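Local coordinates for protein putatuve endo-xylanase (Clostridium stercorarium, PDB 1O8P) that probably binds xylan and cellulose chains as the family 6 carbohydrate-binding module of a putative endo-xylanase, at residues N28-D33 with N140-V145; V81-A86 with I104-T109; I68-G73 with S123-V128. All blocks are in the same frame, centred on the assembly; numbering follows the deposited sequence.

Contact 1 of 3, residues N28-D33 with N140-V145; sequences NIQAED and NVDWFV. With CA (calcium ion), chain B.
Ile29 and Phe144 form an antiparallel hydrogen-bonded pair: Ile29 N gives a short bond of 2.6 Å to Phe144 O, and Phe144 N returns one of 2.9 Å to Ile29 O. Beyond the non-hydrogen-bonded pair Gln30–Trp143, Ala31 N donates a hydrogen bond of 3.0 Å to Asp142 O, an oxygen that also binds calcium. Among the apolar contacts, Ile29 lies over one face of the Phe144 ring, CB 4.1 Å from the ring centroid in a CH-pi contact and CD1 reaching on toward CE2; Tyr65 meets the same ring edge-to-face. Ala31 CB touches Val141 CG1. On the sheet face of Gln30 and Trp143, the Asn28 amide stacks on the indole with planes 11° apart, ND2 3.4 Å above the ring centre, while OD1 rests against Val145 CB. At the metal, Gln30, bent at chi2 (-57°), brings OE1 to 2.4 Å from calcium; Glu32 offers both carboxylate oxygens. Asp142 adds to its backbone O a second ligand, OD1, which lies 2.4 Å from calcium because CG stands opposite the backbone N (chi1 -178°). Its OD2 meets Arg80 in a salt bridge, probably helping to balance the gathered carboxylates. One water and Ser52 O complete this calcium site, at the edge strand 29-30 of the beta-sandwich of a family 6 carbohydrate-binding module.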
ATOM      1  N   ASN A  28      -2.872   5.953   8.936  1.00 21.09           N
ATOM      2  CA  ASN A  28      -2.238   5.954   7.616  1.00 21.15           C
ATOM      3  C   ASN A  28      -0.792   5.514   7.636  1.00 21.51           C
ATOM      4  O   ASN A  28       0.046   6.046   8.389  1.00 21.96           O
ATOM      5  CB  ASN A  28      -2.332   7.317   6.948  1.00 20.71           C
ATOM      6  CG  ASN A  28      -3.757   7.738   6.725  1.00 21.24           C
ATOM      7  OD1 ASN A  28      -4.676   6.959   6.920  1.00 24.70           O
ATOM      8  ND2 ASN A  28      -3.953   8.966   6.368  1.00 17.03           N
ATOM      9  N   ILE A  29      -0.503   4.500   6.838  1.00 20.85           N
ATOM     10  CA  ILE A  29       0.890   4.142   6.589  1.00 20.34           C
ATOM     11  C   ILE A  29       1.332   4.863   5.344  1.00 20.12           C
ATOM     12  O   ILE A  29       0.781   4.619   4.260  1.00 19.55           O
ATOM     13  CB  ILE A  29       1.067   2.602   6.452  1.00 19.97           C
ATOM     14  CG1 ILE A  29       0.473   1.876   7.667  1.00 18.84           C
ATOM     15  CG2 ILE A  29       2.573   2.264   6.287  1.00 19.99           C
ATOM     16  CD1 ILE A  29      -0.034   0.483   7.382  1.00 17.44           C
ATOM     17  N   GLN A  30       2.333   5.737   5.490  1.00 19.89           N
ATOM     18  CA  GLN A  30       2.786   6.538   4.365  1.00 19.48           C
ATOM     19  C   GLN A  30       3.515   5.570   3.463  1.00 19.59           C
ATOM     20  O   GLN A  30       4.405   4.864   3.916  1.00 20.09           O
ATOM     21  CB  GLN A  30       3.656   7.737   4.817  1.00 19.56           C
ATOM     22  CG  GLN A  30       2.906   8.766   5.695  1.00 17.80           C
ATOM     23  CD  GLN A  30       1.658   9.340   4.995  1.00 19.00           C
ATOM     24  OE1 GLN A  30       1.627   9.461   3.755  1.00 16.66           O
ATOM     25  NE2 GLN A  30       0.628   9.670   5.772  1.00 17.32           N
ATOM     26  N   ALA A  31       3.119   5.505   2.195  1.00 18.33           N
ATOM     27  CA  ALA A  31       3.640   4.483   1.304  1.00 17.60           C
ATOM     28  C   ALA A  31       5.142   4.692   1.036  1.00 17.64           C
ATOM     29  O   ALA A  31       5.881   3.724   0.722  1.00 17.22           O
ATOM     30  CB  ALA A  31       2.837   4.462   0.009  1.00 17.66           C
ATOM     31  N   GLU A  32       5.592   5.944   1.129  1.00 17.43           N
ATOM     32  CA  GLU A  32       7.027   6.232   1.041  1.00 18.38           C
ATOM     33  C   GLU A  32       7.823   5.709   2.272  1.00 18.92           C
ATOM     34  O   GLU A  32       9.041   5.695   2.247  1.00 18.76           O
ATOM     35  CB  GLU A  32       7.302   7.741   0.797  1.00 18.86           C
ATOM     36  CG  GLU A  32       6.981   8.681   1.954  1.00 18.72           C
ATOM     37  CD  GLU A  32       5.516   9.076   2.004  1.00 19.97           C
ATOM     38  OE1 GLU A  32       4.655   8.336   1.471  1.00 22.45           O
ATOM     39  OE2 GLU A  32       5.198  10.123   2.600  1.00 21.18           O
ATOM     40  N   ASP A  33       7.141   5.265   3.328  1.00 19.37           N
ATOM     41  CA  ASP A  33       7.877   4.762   4.506  1.00 20.17           C
ATOM     42  C   ASP A  33       8.063   3.237   4.453  1.00 19.47           C
ATOM     43  O   ASP A  33       7.746   2.535   5.411  1.00 19.85           O
ATOM     44  CB  ASP A  33       7.162   5.140   5.798  1.00 19.81           C
ATOM     45  CG  ASP A  33       7.135   6.640   6.058  1.00 21.80           C
ATOM     46  OD1 ASP A  33       7.924   7.423   5.499  1.00 24.24           O
ATOM     47  OD2 ASP A  33       6.333   7.130   6.871  1.00 25.07           O
ATOM     48  N   ASN A 140       0.484   5.636  -8.475  1.00 17.82           N
ATOM     49  CA  ASN A 140       1.097   6.381  -7.365  1.00 18.01           C
ATOM     50  C   ASN A 140       0.335   6.118  -6.074  1.00 17.61           C
ATOM     51  O   ASN A 140      -0.880   6.059  -6.076  1.00 16.32           O
ATOM     52  CB  ASN A 140       1.121   7.872  -7.648  1.00 17.49           C
ATOM     53  CG  ASN A 140       2.121   8.260  -8.741  1.00 19.82           C
ATOM     54  OD1 ASN A 140       2.271   9.426  -9.023  1.00 23.80           O
ATOM     55  ND2 ASN A 140       2.815   7.296  -9.335  1.00 19.11           N
ATOM     56  N   VAL A 141       1.071   5.944  -4.971  1.00 17.46           N
ATOM     57  CA  VAL A 141       0.477   5.622  -3.695  1.00 16.66           C
ATOM     58  C   VAL A 141       0.967   6.629  -2.663  1.00 17.59           C
ATOM     59  O   VAL A 141       2.167   6.740  -2.418  1.00 17.32           O
ATOM     60  CB  VAL A 141       0.792   4.195  -3.228  1.00 16.57           C
ATOM     61  CG1 VAL A 141      -0.147   3.806  -2.036  1.00 15.14           C
ATOM     62  CG2 VAL A 141       0.687   3.163  -4.404  1.00 15.48           C
ATOM     63  N   ASP A 142       0.018   7.377  -2.097  1.00 17.04           N
ATOM     64  CA  ASP A 142       0.307   8.377  -1.072  1.00 17.95           C
ATOM     65  C   ASP A 142       0.408   7.611   0.255  1.00 18.15           C
ATOM     66  O   ASP A 142       1.440   7.635   0.899  1.00 17.74           O
ATOM     67  CB  ASP A 142      -0.820   9.419  -1.053  1.00 17.26           C
ATOM     68  CG  ASP A 142      -0.594  10.514  -0.075  1.00 17.28           C
ATOM     69  OD1 ASP A 142       0.416  10.513   0.692  1.00 14.61           O
ATOM     70  OD2 ASP A 142      -1.416  11.434   0.012  1.00 18.91           O
ATOM     71  N   TRP A 143      -0.659   6.897   0.624  1.00 18.59           N
ATOM     72  CA  TRP A 143      -0.685   6.135   1.866  1.00 18.43           C
ATOM     73  C   TRP A 143      -1.689   5.031   1.753  1.00 17.96           C
ATOM     74  O   TRP A 143      -2.473   4.988   0.785  1.00 17.26           O
ATOM     75  CB  TRP A 143      -0.998   7.013   3.104  1.00 18.09           C
ATOM     76  CG  TRP A 143      -2.170   7.939   2.987  1.00 18.60           C
ATOM     77  CD1 TRP A 143      -2.122   9.318   2.855  1.00 19.81           C
ATOM     78  CD2 TRP A 143      -3.574   7.598   3.046  1.00 17.36           C
ATOM     79  NE1 TRP A 143      -3.396   9.840   2.820  1.00 17.68           N
ATOM     80  CE2 TRP A 143      -4.308   8.817   2.928  1.00 20.35           C
ATOM     81  CE3 TRP A 143      -4.288   6.396   3.200  1.00 18.42           C
ATOM     82  CZ2 TRP A 143      -5.730   8.855   2.931  1.00 20.29           C
ATOM     83  CZ3 TRP A 143      -5.693   6.418   3.185  1.00 20.68           C
ATOM     84  CH2 TRP A 143      -6.405   7.645   3.066  1.00 20.28           C
ATOM     85  N   PHE A 144      -1.657   4.142   2.752  1.00 17.43           N
ATOM     86  CA  PHE A 144      -2.647   3.075   2.897  1.00 17.23           C
ATOM     87  C   PHE A 144      -2.946   2.838   4.366  1.00 17.59           C
ATOM     88  O   PHE A 144      -2.162   3.207   5.251  1.00 17.74           O
ATOM     89  CB  PHE A 144      -2.257   1.777   2.126  1.00 17.39           C
ATOM     90  CG  PHE A 144      -1.088   1.014   2.701  1.00 17.21           C
ATOM     91  CD1 PHE A 144       0.233   1.465   2.509  1.00 16.50           C
ATOM     92  CD2 PHE A 144      -1.286  -0.180   3.378  1.00 17.95           C
ATOM     93  CE1 PHE A 144       1.339   0.771   3.028  1.00 16.34           C
ATOM     94  CE2 PHE A 144      -0.161  -0.892   3.890  1.00 17.58           C
ATOM     95  CZ  PHE A 144       1.137  -0.411   3.711  1.00 15.93           C
ATOM     96  N   VAL A 145      -4.096   2.260   4.638  1.00 17.26           N
ATOM     97  CA  VAL A 145      -4.535   2.105   6.014  1.00 17.96           C
ATOM     98  C   VAL A 145      -5.545   0.970   6.074  1.00 18.13           C
ATOM     99  O   VAL A 145      -6.173   0.639   5.074  1.00 18.16           O
ATOM    100  CB  VAL A 145      -5.095   3.474   6.639  1.00 17.65           C
ATOM    101  CG1 VAL A 145      -6.460   3.895   6.027  1.00 17.37           C
ATOM    102  CG2 VAL A 145      -5.216   3.359   8.163  1.00 16.82           C
TER
HETATM  103 CA    CA B1149       2.530   9.803   1.552  1.00 28.93          CA
HETATM  104  O   HOH W   1       3.182  11.928   2.597  1.00 23.47           O

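Contact 2 of 3, residues V81-A86 with I104-T109; sequences VATQNA and IYVGST
Thr109 OG1 is gripped from several directions: Thr83 N donates to it at 3.0 Å with an N-H...O angle of 157°, and beyond the two segments the hydroxyl probably gives its proton mainly to Thr114 O, the bond to Ser111 O being weak. The torsion that sets OG1 between its own backbone N and carbonyl carbon (chi1 62°) turns it to the Thr83 amide. A second bond couples the same two residues, from Thr109 N to Thr83 O at 3.0 Å, the donor tilted 30° from the carbonyl plane. Thr83 is thus held by both its amide and its carbonyl, and its own hydroxyl turns to Pro138 O. One step outward, Ser108 OG makes a weak bond of 3.3 Å to Gln84 O, while Gly110 N supplies the hydroxyl with another partner. These bonds join two loops at one end of the beta-sandwich, where strand 74-82 leaves one sheet for strand 87-93 of the other and strand 100-106 runs out toward strand 116-125. Between the sheets the contact becomes apolar. Val106 CG1 meets Val81 CG2 at 3.6 Å and the methyl CG2 of Thr83 at 3.9 Å, so that one branch of Val106 serves both residues; Ile89 of strand 87-93 packs against Val81 and Val106 alike. The Thr83 methyl also touches Gly107 O. At the exposed margin, Ala86 CA approaches Val106 O at 3.1 Å in a CA-H...O contact, and Ala86 CB lies 3.8 Å from that oxygen.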
ATOM      1  N   VAL A  81      -4.579   6.729  -3.973  1.00 19.32           N
ATOM      2  CA  VAL A  81      -3.816   6.328  -5.171  1.00 18.57           C
ATOM      3  C   VAL A  81      -4.161   7.223  -6.377  1.00 19.05           C
ATOM      4  O   VAL A  81      -5.241   7.807  -6.440  1.00 19.39           O
ATOM      5  CB  VAL A  81      -4.060   4.835  -5.541  1.00 18.99           C
ATOM      6  CG1 VAL A  81      -3.462   3.875  -4.487  1.00 15.31           C
ATOM      7  CG2 VAL A  81      -5.533   4.578  -5.677  1.00 17.17           C
ATOM      8  N   ALA A  82      -3.227   7.371  -7.305  1.00 19.20           N
ATOM      9  CA  ALA A  82      -3.516   8.036  -8.591  1.00 19.58           C
ATOM     10  C   ALA A  82      -2.970   7.166  -9.685  1.00 19.76           C
ATOM     11  O   ALA A  82      -1.866   6.619  -9.540  1.00 19.53           O
ATOM     12  CB  ALA A  82      -2.826   9.394  -8.661  1.00 17.88           C
ATOM     13  N   THR A  83      -3.710   7.054 -10.793  1.00 20.25           N
ATOM     14  CA  THR A  83      -3.186   6.383 -11.975  1.00 20.95           C
ATOM     15  C   THR A  83      -3.924   6.798 -13.240  1.00 22.50           C
ATOM     16  O   THR A  83      -5.013   7.388 -13.179  1.00 22.34           O
ATOM     17  CB  THR A  83      -3.166   4.829 -11.789  1.00 20.87           C
ATOM     18  OG1 THR A  83      -2.489   4.215 -12.898  1.00 21.64           O
ATOM     19  CG2 THR A  83      -4.580   4.214 -11.780  1.00 19.10           C
ATOM     20  N   GLN A  84      -3.324   6.511 -14.386  1.00 23.73           N
ATOM     21  CA  GLN A  84      -3.985   6.731 -15.672  1.00 24.51           C
ATOM     22  C   GLN A  84      -4.598   5.464 -16.304  1.00 25.15           C
ATOM     23  O   GLN A  84      -5.331   5.565 -17.260  1.00 25.29           O
ATOM     24  CB  GLN A  84      -2.985   7.314 -16.653  1.00 24.46           C
ATOM     25  CG  GLN A  84      -2.716   8.754 -16.421  1.00 25.58           C
ATOM     26  CD  GLN A  84      -1.872   9.319 -17.519  1.00 29.65           C
ATOM     27  OE1 GLN A  84      -1.967   8.861 -18.665  1.00 35.98           O
ATOM     28  NE2 GLN A  84      -1.077  10.313 -17.211  1.00 23.73           N
ATOM     29  N   ASN A  85      -4.260   4.283 -15.797  1.00 25.65           N
ATOM     30  CA  ASN A  85      -4.788   3.018 -16.313  1.00 25.90           C
ATOM     31  C   ASN A  85      -5.092   2.051 -15.162  1.00 25.87           C
ATOM     32  O   ASN A  85      -4.375   2.042 -14.162  1.00 23.94           O
ATOM     33  CB  ASN A  85      -3.805   2.368 -17.280  1.00 26.03           C
ATOM     34  CG  ASN A  85      -3.556   3.227 -18.532  1.00 30.81           C
ATOM     35  OD1 ASN A  85      -2.665   4.075 -18.545  1.00 32.80           O
ATOM     36  ND2 ASN A  85      -4.357   3.016 -19.578  1.00 31.56           N
ATOM     37  N   ALA A  86      -6.145   1.234 -15.351  1.00 25.12           N
ATOM     38  CA  ALA A  86      -6.590   0.246 -14.377  1.00 24.28           C
ATOM     39  C   ALA A  86      -5.468  -0.703 -13.982  1.00 24.27           C
ATOM     40  O   ALA A  86      -4.753  -1.246 -14.828  1.00 24.48           O
ATOM     41  CB  ALA A  86      -7.789  -0.544 -14.902  1.00 23.90           C
ATOM     42  N   ILE A 104      -6.482  -4.736  -4.132  1.00 19.00           N
ATOM     43  CA  ILE A 104      -7.117  -3.451  -4.437  1.00 19.19           C
ATOM     44  C   ILE A 104      -7.154  -3.275  -5.964  1.00 19.42           C
ATOM     45  O   ILE A 104      -6.123  -3.278  -6.593  1.00 18.19           O
ATOM     46  CB  ILE A 104      -6.318  -2.257  -3.787  1.00 19.39           C
ATOM     47  CG1 ILE A 104      -5.998  -2.538  -2.306  1.00 18.91           C
ATOM     48  CG2 ILE A 104      -7.113  -0.969  -3.937  1.00 17.42           C
ATOM     49  CD1 ILE A 104      -5.300  -1.359  -1.591  1.00 15.52           C
ATOM     50  N   TYR A 105      -8.346  -3.076  -6.526  1.00 19.63           N
ATOM     51  CA  TYR A 105      -8.535  -2.901  -7.965  1.00 19.51           C
ATOM     52  C   TYR A 105      -8.617  -1.420  -8.200  1.00 19.34           C
ATOM     53  O   TYR A 105      -9.594  -0.787  -7.863  1.00 19.45           O
ATOM     54  CB  TYR A 105      -9.822  -3.627  -8.451  1.00 19.84           C
ATOM     55  CG  TYR A 105      -9.617  -5.121  -8.404  1.00 18.48           C
ATOM     56  CD1 TYR A 105      -8.972  -5.791  -9.453  1.00 18.94           C
ATOM     57  CD2 TYR A 105      -9.994  -5.851  -7.286  1.00 18.20           C
ATOM     58  CE1 TYR A 105      -8.704  -7.155  -9.378  1.00 17.09           C
ATOM     59  CE2 TYR A 105      -9.741  -7.207  -7.204  1.00 18.62           C
ATOM     60  CZ  TYR A 105      -9.091  -7.847  -8.245  1.00 19.15           C
ATOM     61  OH  TYR A 105      -8.844  -9.181  -8.153  1.00 18.50           O
ATOM     62  N   VAL A 106      -7.556  -0.858  -8.747  1.00 20.35           N
ATOM     63  CA  VAL A 106      -7.500   0.577  -8.916  1.00 20.70           C
ATOM     64  C   VAL A 106      -7.886   0.922 -10.367  1.00 22.39           C
ATOM     65  O   VAL A 106      -7.181   0.526 -11.310  1.00 23.68           O
ATOM     66  CB  VAL A 106      -6.112   1.138  -8.571  1.00 20.08           C
ATOM     67  CG1 VAL A 106      -6.177   2.663  -8.596  1.00 18.34           C
ATOM     68  CG2 VAL A 106      -5.614   0.607  -7.217  1.00 19.02           C
ATOM     69  N   GLY A 107      -9.018   1.616 -10.535  1.00 22.52           N
ATOM     70  CA  GLY A 107      -9.365   2.194 -11.819  1.00 23.62           C
ATOM     71  C   GLY A 107      -8.654   3.517 -12.078  1.00 23.93           C
ATOM     72  O   GLY A 107      -8.198   4.196 -11.144  1.00 24.26           O
ATOM     73  N   SER A 108      -8.578   3.907 -13.346  1.00 23.42           N
ATOM     74  CA  SER A 108      -7.977   5.178 -13.695  1.00 23.23           C
ATOM     75  C   SER A 108      -8.675   6.336 -12.939  1.00 23.52           C
ATOM     76  O   SER A 108      -9.911   6.360 -12.835  1.00 22.90           O
ATOM     77  CB  SER A 108      -8.044   5.399 -15.214  1.00 23.94           C
ATOM     78  OG  SER A 108      -7.799   6.753 -15.495  1.00 25.68           O
ATOM     79  N   THR A 109      -7.859   7.233 -12.368  1.00 22.28           N
ATOM     80  CA  THR A 109      -8.307   8.455 -11.731  1.00 22.36           C
ATOM     81  C   THR A 109      -8.185   9.667 -12.691  1.00 22.98           C
ATOM     82  O   THR A 109      -8.546  10.799 -12.332  1.00 23.26           O
ATOM     83  CB  THR A 109      -7.518   8.737 -10.402  1.00 22.07           C
ATOM     84  OG1 THR A 109      -6.112   8.914 -10.680  1.00 22.59           O
ATOM     85  CG2 THR A 109      -7.554   7.543  -9.485  1.00 20.73           C
TER

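Contact 3 of 3, residues I68-G73 with S123-V128; sequences IDFGDG and SNTAGV
A type II' beta turn from Phe70 to Gly73 folds the backbone of 68-73 against the connection between strands 116-125 and 128-135, just past an antiparallel non-hydrogen-bonded pair of Asp69 with Val128. This is one end of the beta-sandwich, where the chain crosses from one sheet to the other in both segments. Phe70 N bonds to Gly127 O at 3.0 Å, from above the carbonyl plane, whereas Gly127 N meets Gly71 O at 2.9 Å in the carbonyl plane and nearly straight (173°). The turn is closed within its own segment by Gly73 N to Phe70 O, and entered through an Asx turn in which Asp69 OD1 accepts from Gly71 N; Asp69 OD2 is bonded to Val19 N. The Phe70 ring is buried, meeting the ring of Phe146 and, on strand 128-135, Ile131. Thr125 CG2 sits over the centre of one ring face, 3.9 Å from the centroid and 10° off the normal, a CH-pi contact. That methyl is delivered by a torsion placing it opposite the backbone N, while the hydroxyl turns back to Ser123 O. The ring meets Gly127 O near its plane, at the edge. Ala126 CB packs on Gly71 O, and Val128 CG1 approaches Ile68 O. Gly73 CA lies close to Asn124 OD1 and donates a CA-H...O contact to Thr125 O. A water joins the exposed margin, donating to Asp72 O at 2.6 Å and accepting from Asn124 ND2 at 3.0 Å.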
ATOM      1  N   ILE A  68       3.789  -3.992  11.142  1.00 17.99           N
ATOM      2  CA  ILE A  68       2.460  -3.366  11.286  1.00 17.22           C
ATOM      3  C   ILE A  68       1.644  -4.093  12.380  1.00 17.04           C
ATOM      4  O   ILE A  68       1.492  -5.317  12.354  1.00 16.02           O
ATOM      5  CB  ILE A  68       1.707  -3.330   9.936  1.00 16.56           C
ATOM      6  CG1 ILE A  68       2.574  -2.748   8.808  1.00 14.12           C
ATOM      7  CG2 ILE A  68       0.360  -2.647  10.058  1.00 17.20           C
ATOM      8  CD1 ILE A  68       3.364  -1.480   9.160  1.00 16.13           C
ATOM      9  N   ASP A  69       1.106  -3.323  13.314  1.00 16.69           N
ATOM     10  CA  ASP A  69       0.325  -3.861  14.402  1.00 16.57           C
ATOM     11  C   ASP A  69      -1.188  -3.831  14.064  1.00 16.88           C
ATOM     12  O   ASP A  69      -1.796  -2.762  14.020  1.00 15.66           O
ATOM     13  CB  ASP A  69       0.644  -3.075  15.660  1.00 17.15           C
ATOM     14  CG  ASP A  69      -0.054  -3.611  16.852  1.00 18.18           C
ATOM     15  OD1 ASP A  69      -0.768  -4.620  16.713  1.00 16.86           O
ATOM     16  OD2 ASP A  69       0.015  -3.080  17.967  1.00 23.58           O
ATOM     17  N   PHE A  70      -1.759  -5.016  13.773  1.00 16.79           N
ATOM     18  CA  PHE A  70      -3.187  -5.201  13.350  1.00 16.11           C
ATOM     19  C   PHE A  70      -4.107  -5.429  14.572  1.00 16.77           C
ATOM     20  O   PHE A  70      -5.328  -5.592  14.451  1.00 17.55           O
ATOM     21  CB  PHE A  70      -3.324  -6.392  12.353  1.00 15.26           C
ATOM     22  CG  PHE A  70      -2.861  -6.068  10.919  1.00 16.81           C
ATOM     23  CD1 PHE A  70      -1.499  -6.017  10.592  1.00 13.89           C
ATOM     24  CD2 PHE A  70      -3.790  -5.798   9.907  1.00 15.76           C
ATOM     25  CE1 PHE A  70      -1.073  -5.701   9.306  1.00 13.96           C
ATOM     26  CE2 PHE A  70      -3.368  -5.505   8.597  1.00 18.53           C
ATOM     27  CZ  PHE A  70      -1.988  -5.446   8.303  1.00 16.08           C
ATOM     28  N   GLY A  71      -3.518  -5.498  15.760  1.00 18.02           N
ATOM     29  CA  GLY A  71      -4.294  -5.643  16.972  1.00 18.98           C
ATOM     30  C   GLY A  71      -5.137  -6.885  16.917  1.00 19.99           C
ATOM     31  O   GLY A  71      -4.650  -7.944  16.559  1.00 19.47           O
ATOM     32  N   ASP A  72      -6.414  -6.767  17.268  1.00 22.35           N
ATOM     33  CA  ASP A  72      -7.267  -7.944  17.263  1.00 23.29           C
ATOM     34  C   ASP A  72      -8.000  -8.176  15.939  1.00 22.93           C
ATOM     35  O   ASP A  72      -8.912  -8.963  15.881  1.00 23.24           O
ATOM     36  CB  ASP A  72      -8.205  -7.985  18.468  1.00 25.31           C
ATOM     37  CG  ASP A  72      -9.081  -6.749  18.581  1.00 31.48           C
ATOM     38  OD1 ASP A  72      -9.278  -6.023  17.578  1.00 37.30           O
ATOM     39  OD2 ASP A  72      -9.618  -6.419  19.663  1.00 39.53           O
ATOM     40  N   GLY A  73      -7.575  -7.519  14.863  1.00 22.31           N
ATOM     41  CA  GLY A  73      -8.107  -7.838  13.547  1.00 20.57           C
ATOM     42  C   GLY A  73      -8.386  -6.617  12.708  1.00 20.24           C
ATOM     43  O   GLY A  73      -8.907  -5.617  13.224  1.00 21.31           O
ATOM     44  N   SER A 123      -8.672 -10.859   4.093  1.00 19.62           N
ATOM     45  CA  SER A 123      -8.736 -11.893   5.132  1.00 20.22           C
ATOM     46  C   SER A 123      -8.411 -11.230   6.450  1.00 19.69           C
ATOM     47  O   SER A 123      -7.462 -10.423   6.524  1.00 19.16           O
ATOM     48  CB  SER A 123      -7.683 -12.972   4.935  1.00 20.70           C
ATOM     49  OG  SER A 123      -7.769 -13.546   3.662  1.00 24.16           O
ATOM     50  N   ASN A 124      -9.194 -11.584   7.470  1.00 19.36           N
ATOM     51  CA  ASN A 124      -8.987 -11.096   8.807  1.00 19.76           C
ATOM     52  C   ASN A 124      -7.550 -11.347   9.231  1.00 18.20           C
ATOM     53  O   ASN A 124      -7.130 -12.491   9.276  1.00 18.25           O
ATOM     54  CB  ASN A 124      -9.934 -11.799   9.795  1.00 20.63           C
ATOM     55  CG  ASN A 124      -9.815 -11.216  11.229  1.00 24.44           C
ATOM     56  OD1 ASN A 124      -9.878 -10.007  11.421  1.00 29.05           O
ATOM     57  ND2 ASN A 124      -9.606 -12.084  12.220  1.00 29.86           N
ATOM     58  N   THR A 125      -6.834 -10.273   9.564  1.00 17.31           N
ATOM     59  CA  THR A 125      -5.425 -10.304   9.920  1.00 16.24           C
ATOM     60  C   THR A 125      -5.276  -9.625  11.285  1.00 16.91           C
ATOM     61  O   THR A 125      -5.784  -8.526  11.485  1.00 16.69           O
ATOM     62  CB  THR A 125      -4.670  -9.487   8.828  1.00 16.92           C
ATOM     63  OG1 THR A 125      -4.930 -10.090   7.556  1.00 16.83           O
ATOM     64  CG2 THR A 125      -3.127  -9.518   8.985  1.00 13.03           C
ATOM     65  N   ALA A 126      -4.553 -10.270  12.191  1.00 16.85           N
ATOM     66  CA  ALA A 126      -4.368  -9.814  13.566  1.00 17.61           C
ATOM     67  C   ALA A 126      -2.885  -9.887  13.976  1.00 17.61           C
ATOM     68  O   ALA A 126      -2.077 -10.501  13.289  1.00 18.54           O
ATOM     69  CB  ALA A 126      -5.228 -10.668  14.523  1.00 17.77           C
ATOM     70  N   GLY A 127      -2.542  -9.218  15.067  1.00 18.40           N
ATOM     71  CA  GLY A 127      -1.179  -9.180  15.618  1.00 18.13           C
ATOM     72  C   GLY A 127      -0.193  -8.464  14.710  1.00 19.32           C
ATOM     73  O   GLY A 127      -0.583  -7.724  13.812  1.00 18.45           O
ATOM     74  N   VAL A 128       1.095  -8.732  14.907  1.00 19.20           N
ATOM     75  CA  VAL A 128       2.125  -7.974  14.218  1.00 20.62           C
ATOM     76  C   VAL A 128       2.603  -8.680  12.964  1.00 21.13           C
ATOM     77  O   VAL A 128       3.075  -9.833  13.050  1.00 21.74           O
ATOM     78  CB  VAL A 128       3.321  -7.614  15.146  1.00 20.83           C
ATOM     79  CG1 VAL A 128       4.352  -6.762  14.358  1.00 20.11           C
ATOM     80  CG2 VAL A 128       2.797  -6.829  16.360  1.00 21.55           C
TER
HETATM   81  O   HOH W   2      -9.033 -11.438  15.051  1.00 23.20           O

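How the contacts relate
From the N terminus, the chain enters contact 1 at 28-33, and its partner 140-145 arrives only on the final strand, closing a loop of 106 residues. Contact 3 lies within that loop, from 68-73 to 123-128, and contact 2, from 81-86 to 104-109, lies in turn within contact 3, so the three nest without crossing. Contact 1 pairs two strands of the four-stranded sheet, whereas contacts 2 and 3, about 26 Å apart between centres, join loops crossing between the two sheets at opposite ends of the sandwich. Contact 1 touches both: Asn140 N probably bonds to Ala82 O, at 2.8 Å, between neighbouring strands, while Ile29 CD1 packs on Ile68 CG2.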